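Local structure of YflH protein (Bacillus subtilis, 3D0W) at residues K27-E30 against E31-Y35. The protein is of unknown function, a small all-helical protein of the DUF3243 family that assembles from two copies of the chain. Residues are numbered along the deposited sequence; the frame is centred on the assembly and turned at random.
Sequences KDFE and EFKGY
Lys33 N reaches back one turn to Phe29 O at 2.8 Å, a nearly straight hydrogen bond with an N-H...O angle of 174°. Beside it, Glu31 N hydrogen-bonds to Lys27 O, Phe32 N to Asp28 O and Gly34 N to Glu30 O, the last more bent at 149°. On the buried side, Phe29 and Phe32 are spaced three apart and so share one flank; CG anti to the backbone N in both (chi1 177° for Phe29) sends the rings off in a similar direction. Phe32 CD2 comes obliquely to the Phe29 ring, 4.0 Å from CE1, while that CE1 lies at the Phe32 edge, near its plane. The extended Lys33 chain passes obliquely to the Phe29 ring, its CD 4.1 Å from Phe29 CE2, and its NZ goes on to a hydrogen bond with Lys103 O. The four backbone bonds, each i+4 to i, belong to the long helix 23-48, whose Phe29 and Phe32 face helix 73-84: both rings touch Glu74, and Phe32 also meets Glu75 and Leu78. The second subunit packs on the same pair, with its Glu80 on Phe29 and its Leu77 on Phe32, placing the aromatics at the dimer contact. On an adjoining, exposed flank, the carboxylates of Asp28 and Glu31 are almost parallel, with OD1 of Asp28 3.8 Å from OE1 of Glu31; the like charges probably repel, and the exposed position may soften this. Glu31 CG rests 3.2 Å from Lys27 O.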
loop_
_atom_site.group_PDB
_atom_site.type_symbol
_atom_site.label_atom_id
_atom_site.label_comp_id
_atom_site.label_asym_id
_atom_site.label_seq_id
_atom_site.Cartn_x
_atom_site.Cartn_y
_atom_site.Cartn_z
ATOM N N LYS A 27 -7.793 6.401 -13.294
ATOM C CA LYS A 27 -9.015 5.639 -13.489
ATOM C C LYS A 27 -8.908 4.267 -12.831
ATOM O O LYS A 27 -9.831 3.829 -12.138
ATOM C CB LYS A 27 -9.308 5.492 -14.984
ATOM C CG LYS A 27 -10.773 5.267 -15.298
ATOM C CD LYS A 27 -11.023 5.222 -16.795
ATOM C CE LYS A 27 -12.503 5.038 -17.097
ATOM N NZ LYS A 27 -12.763 4.918 -18.560
ATOM N N ASP A 28 -7.783 3.592 -13.043
ATOM C CA ASP A 28 -7.574 2.280 -12.448
ATOM C C ASP A 28 -7.672 2.388 -10.927
ATOM O O ASP A 28 -8.252 1.522 -10.272
ATOM C CB ASP A 28 -6.201 1.720 -12.840
ATOM C CG ASP A 28 -6.251 0.853 -14.089
ATOM O OD1 ASP A 28 -7.311 0.812 -14.757
ATOM O OD2 ASP A 28 -5.224 0.215 -14.403
ATOM N N PHE A 29 -7.107 3.451 -10.365
ATOM C CA PHE A 29 -7.172 3.625 -8.918
ATOM C C PHE A 29 -8.609 3.893 -8.499
ATOM O O PHE A 29 -9.089 3.344 -7.506
ATOM C CB PHE A 29 -6.294 4.784 -8.450
ATOM C CG PHE A 29 -6.388 5.036 -6.970
ATOM C CD1 PHE A 29 -5.772 4.177 -6.067
ATOM C CD2 PHE A 29 -7.166 6.082 -6.478
ATOM C CE1 PHE A 29 -5.933 4.352 -4.682
ATOM C CE2 PHE A 29 -7.336 6.267 -5.104
ATOM C CZ PHE A 29 -6.723 5.403 -4.203
ATOM N N GLU A 30 -9.298 4.741 -9.256
ATOM C CA GLU A 30 -10.682 5.068 -8.946
ATOM C C GLU A 30 -11.539 3.817 -8.926
ATOM O O GLU A 30 -12.411 3.670 -8.067
ATOM C CB GLU A 30 -11.241 6.070 -9.963
ATOM C CG GLU A 30 -10.715 7.482 -9.775
ATOM C CD GLU A 30 -10.881 7.982 -8.346
ATOM O OE1 GLU A 30 -12.007 7.892 -7.799
ATOM O OE2 GLU A 30 -9.885 8.470 -7.771
ATOM N N GLU A 31 -11.285 2.912 -9.868
ATOM C CA GLU A 31 -12.037 1.667 -9.942
ATOM C C GLU A 31 -11.669 0.781 -8.757
ATOM O O GLU A 31 -12.536 0.161 -8.143
ATOM C CB GLU A 31 -11.737 0.922 -11.246
ATOM C CG GLU A 31 -12.191 1.636 -12.512
ATOM C CD GLU A 31 -12.069 0.752 -13.747
ATOM O OE1 GLU A 31 -10.968 0.215 -14.000
ATOM O OE2 GLU A 31 -13.078 0.594 -14.468
ATOM N N PHE A 32 -10.376 0.720 -8.449
ATOM C CA PHE A 32 -9.881 -0.075 -7.328
ATOM C C PHE A 32 -10.574 0.400 -6.052
ATOM O O PHE A 32 -11.136 -0.389 -5.296
ATOM C CB PHE A 32 -8.365 0.105 -7.199
ATOM C CG PHE A 32 -7.807 -0.348 -5.878
ATOM C CD1 PHE A 32 -7.827 -1.693 -5.520
ATOM C CD2 PHE A 32 -7.267 0.574 -4.987
ATOM C CE1 PHE A 32 -7.317 -2.112 -4.294
ATOM C CE2 PHE A 32 -6.755 0.165 -3.759
ATOM C CZ PHE A 32 -6.781 -1.185 -3.413
ATOM N N LYS A 33 -10.531 1.706 -5.832
ATOM C CA LYS A 33 -11.155 2.315 -4.667
ATOM C C LYS A 33 -12.650 1.969 -4.633
ATOM O O LYS A 33 -13.200 1.647 -3.576
ATOM C CB LYS A 33 -10.946 3.830 -4.730
ATOM C CG LYS A 33 -11.450 4.613 -3.546
ATOM C CD LYS A 33 -11.156 6.092 -3.749
ATOM C CE LYS A 33 -11.940 6.958 -2.780
ATOM N NZ LYS A 33 -11.594 8.397 -2.941
ATOM N N GLY A 34 -13.301 2.016 -5.794
ATOM C CA GLY A 34 -14.717 1.693 -5.858
ATOM C C GLY A 34 -15.016 0.243 -5.510
ATOM O O GLY A 34 -16.073 -0.070 -4.959
ATOM N N TYR A 35 -14.087 -0.647 -5.846
ATOM C CA TYR A 35 -14.242 -2.068 -5.553
ATOM C C TYR A 35 -14.160 -2.291 -4.037
ATOM O O TYR A 35 -14.896 -3.106 -3.480
ATOM C CB TYR A 35 -13.152 -2.868 -6.281
ATOM C CG TYR A 35 -13.149 -4.350 -5.984
ATOM C CD1 TYR A 35 -14.263 -5.141 -6.264
ATOM C CD2 TYR A 35 -12.031 -4.963 -5.413
ATOM C CE1 TYR A 35 -14.266 -6.505 -5.982
ATOM C CE2 TYR A 35 -12.023 -6.322 -5.125
ATOM C CZ TYR A 35 -13.146 -7.090 -5.412
ATOM O OH TYR A 35 -13.153 -8.439 -5.120
#